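Local structure of probable porin (Pseudomonas aeruginosa, 4FSO) at residues 298-303 with 314-319. The protein probably acts as a porin, a beta-barrel channel of the outer membrane through which small solutes pass. Sequence-based numbering, arbitrary orientation.
Sequences LANYLQ and SWQLRY. With C8E ((hydroxyethyloxy)tri(ethyloxy)octane), chain G.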
loop_
_atom_site.group_PDB
_atom_site.type_symbol
_atom_site.label_atom_id
_atom_site.label_comp_id
_atom_site.label_asym_id
_atom_site.label_seq_id
_atom_site.Cartn_x
_atom_site.Cartn_y
_atom_site.Cartn_z
ATOM N N LEU A 298 5.719 -0.419 -5.064
ATOM C CA LEU A 298 7.002 -0.850 -5.620
ATOM C C LEU A 298 7.618 -1.966 -4.783
ATOM O O LEU A 298 7.355 -2.059 -3.595
ATOM C CB LEU A 298 7.960 0.340 -5.702
ATOM C CG LEU A 298 7.531 1.460 -6.655
ATOM C CD1 LEU A 298 8.284 2.752 -6.328
ATOM C CD2 LEU A 298 7.761 1.034 -8.146
ATOM N N ALA A 299 8.442 -2.798 -5.410
ATOM C CA ALA A 299 9.138 -3.898 -4.737
ATOM C C ALA A 299 9.992 -3.472 -3.554
ATOM O O ALA A 299 10.104 -4.217 -2.570
ATOM C CB ALA A 299 9.996 -4.672 -5.729
ATOM N N ASN A 300 10.614 -2.298 -3.664
ATOM C CA ASN A 300 11.459 -1.806 -2.582
ATOM C C ASN A 300 10.788 -0.768 -1.678
ATOM O O ASN A 300 11.458 0.058 -1.051
ATOM C CB ASN A 300 12.818 -1.314 -3.106
ATOM C CG ASN A 300 13.602 -2.412 -3.793
ATOM O OD1 ASN A 300 13.213 -3.579 -3.764
ATOM N ND2 ASN A 300 14.726 -2.044 -4.412
ATOM N N TYR A 301 9.465 -0.802 -1.609
ATOM C CA TYR A 301 8.798 -0.018 -0.573
ATOM C C TYR A 301 8.974 -0.699 0.772
ATOM O O TYR A 301 8.431 -1.767 1.010
ATOM C CB TYR A 301 7.311 0.198 -0.830
ATOM C CG TYR A 301 6.685 0.912 0.349
ATOM C CD1 TYR A 301 7.116 2.188 0.717
ATOM C CD2 TYR A 301 5.711 0.302 1.128
ATOM C CE1 TYR A 301 6.570 2.842 1.808
ATOM C CE2 TYR A 301 5.153 0.955 2.221
ATOM C CZ TYR A 301 5.581 2.227 2.556
ATOM O OH TYR A 301 5.022 2.885 3.650
ATOM N N LEU A 302 9.731 -0.055 1.645
ATOM C CA LEU A 302 10.112 -0.628 2.932
ATOM C C LEU A 302 9.428 0.126 4.070
ATOM O O LEU A 302 8.565 0.959 3.823
ATOM C CB LEU A 302 11.645 -0.637 3.086
ATOM C CG LEU A 302 12.178 -2.041 2.846
ATOM C CD1 LEU A 302 11.809 -2.535 1.442
ATOM C CD2 LEU A 302 13.682 -2.162 3.122
ATOM N N GLN A 303 9.811 -0.163 5.311
ATOM C CA GLN A 303 9.113 0.400 6.472
ATOM C C GLN A 303 9.258 1.913 6.516
ATOM O O GLN A 303 8.294 2.633 6.810
ATOM C CB GLN A 303 9.631 -0.227 7.751
ATOM C CG GLN A 303 8.785 0.003 9.002
ATOM C CD GLN A 303 9.483 -0.534 10.250
ATOM O OE1 GLN A 303 10.007 -1.662 10.254
ATOM N NE2 GLN A 303 9.528 0.284 11.301
ATOM N N SER A 314 18.181 0.317 -6.886
ATOM C CA SER A 314 18.275 -0.405 -5.637
ATOM C C SER A 314 18.055 -1.898 -5.837
ATOM O O SER A 314 17.431 -2.331 -6.817
ATOM C CB SER A 314 17.279 0.165 -4.605
ATOM O OG SER A 314 15.948 0.244 -5.115
ATOM N N TRP A 315 18.584 -2.683 -4.904
ATOM C CA TRP A 315 18.288 -4.107 -4.858
ATOM C C TRP A 315 17.893 -4.536 -3.449
ATOM O O TRP A 315 18.259 -3.894 -2.465
ATOM C CB TRP A 315 19.438 -4.957 -5.417
ATOM C CG TRP A 315 20.673 -4.897 -4.600
ATOM C CD1 TRP A 315 21.780 -4.124 -4.832
ATOM C CD2 TRP A 315 20.945 -5.644 -3.407
ATOM N NE1 TRP A 315 22.715 -4.340 -3.853
ATOM C CE2 TRP A 315 22.228 -5.268 -2.964
ATOM C CE3 TRP A 315 20.224 -6.590 -2.666
ATOM C CZ2 TRP A 315 22.807 -5.804 -1.815
ATOM C CZ3 TRP A 315 20.798 -7.120 -1.532
ATOM C CH2 TRP A 315 22.076 -6.729 -1.115
ATOM N N GLN A 316 17.117 -5.615 -3.379
ATOM C CA GLN A 316 16.569 -6.110 -2.131
ATOM C C GLN A 316 16.839 -7.591 -1.978
ATOM O O GLN A 316 16.838 -8.344 -2.950
ATOM C CB GLN A 316 15.059 -5.858 -2.044
ATOM C CG GLN A 316 14.360 -6.461 -0.806
ATOM C CD GLN A 316 12.861 -6.144 -0.733
ATOM O OE1 GLN A 316 12.155 -6.644 0.141
ATOM N NE2 GLN A 316 12.372 -5.305 -1.661
ATOM N N LEU A 317 17.085 -7.982 -0.737
ATOM C CA LEU A 317 17.110 -9.358 -0.339
ATOM C C LEU A 317 16.159 -9.449 0.843
ATOM O O LEU A 317 16.171 -8.599 1.731
ATOM C CB LEU A 317 18.520 -9.724 0.101
ATOM C CG LEU A 317 19.075 -11.070 -0.362
ATOM C CD1 LEU A 317 20.207 -11.452 0.552
ATOM C CD2 LEU A 317 18.010 -12.160 -0.402
ATOM N N ARG A 318 15.324 -10.475 0.855
ATOM C CA ARG A 318 14.350 -10.654 1.932
ATOM C C ARG A 318 14.197 -12.143 2.266
ATOM O O ARG A 318 14.312 -13.030 1.407
ATOM C CB ARG A 318 12.999 -10.053 1.520
ATOM C CG ARG A 318 11.859 -10.350 2.461
ATOM C CD ARG A 318 10.542 -9.977 1.826
ATOM N NE ARG A 318 9.408 -10.373 2.647
ATOM C CZ ARG A 318 8.450 -9.552 3.064
ATOM N NH1 ARG A 318 8.481 -8.270 2.740
ATOM N NH2 ARG A 318 7.465 -10.025 3.823
ATOM N N TYR A 319 13.944 -12.431 3.525
ATOM C CA TYR A 319 13.730 -13.811 3.894
ATOM C C TYR A 319 12.523 -13.867 4.803
ATOM O O TYR A 319 12.393 -13.055 5.718
ATOM C CB TYR A 319 14.971 -14.364 4.571
ATOM C CG TYR A 319 14.717 -15.641 5.309
ATOM C CD1 TYR A 319 14.646 -16.848 4.625
ATOM C CD2 TYR A 319 14.554 -15.645 6.700
ATOM C CE1 TYR A 319 14.415 -18.026 5.296
ATOM C CE2 TYR A 319 14.321 -16.814 7.378
ATOM C CZ TYR A 319 14.247 -18.007 6.671
ATOM O OH TYR A 319 14.015 -19.189 7.338
HETATM C C1 C8E G . 23.127 -12.045 -8.971
HETATM C C2 C8E G . 22.991 -10.553 -9.268
HETATM C C3 C8E G . 22.632 -9.717 -8.035
HETATM C C4 C8E G . 23.047 -8.254 -8.207
HETATM C C5 C8E G . 21.981 -7.234 -7.796
HETATM C C6 C8E G . 21.208 -6.667 -8.983
HETATM C C7 C8E G . 20.800 -5.220 -8.748
HETATM C C8 C8E G . 21.590 -4.304 -9.680
HETATM O O9 C8E G . 21.258 -2.956 -9.427
HETATM C C10 C8E G . 21.446 -2.607 -8.073
HETATM C C11 C8E G . 21.913 -1.160 -7.987
HETATM O O12 C8E G . 22.449 -0.926 -6.705
HETATM C C13 C8E G . 23.861 -0.808 -6.731
HETATM C C14 C8E G . 24.478 -1.272 -5.412
#
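Asn300 and Gln316 pair their side-chain amides where a loop folded inside the beta barrel of this OprD-family porin meets the barrel wall. The loop segment 298-303 begins with a type I beta turn from Leu298 to Tyr301. The wall segment 314-319 belongs to strand 313-322, which lies between strands 273-283 and 331-344.

Three hydrogen bonds join the two, and each uses a side-chain N-H. Gln316 NE2 donates to the backbone O of Ala299 at 2.7 Å. Gln316 NE2 also donates to Asn300 OD1 at 2.8 Å. Both acceptors lie close to the amide plane of Gln316, which would tend to hold the rotation of that group. The NE2 nitrogen itself stands above the Ala299 carbonyl plane, 45° out of it. The side chains of Asn300 and Gln316 run past one another in opposing senses, and their amide planes are turned 61° apart. Gln316 spans the gap because its CG is anti to the backbone N (chi1 175°) and the chain beyond is fully extended. The third bond runs from Asn300 ND2 to Ser314 OG. Asn300 thus accepts through one end of its amide and donates through the other, bridging two residues that point to the same side of the strand. On the loop side, Asn300 N is bonded to Gln280 OE1 of the adjacent strand 273-283.

Van der Waals contact is slight. Leu302 CD1 lies 4.2 Å from Gln316 NE2, a methyl group against an amide nitrogen, and the same side chain also touches Arg336 and Val338 of strand 331-344.

Trp315 points away from the loop, and its indole lies beside a bound detergent molecule, consistent with the membrane-facing side of a barrel. Detergent atom C10 lies near the plane of the indole, at its edge, 3.6 Å from Trp315 CD1.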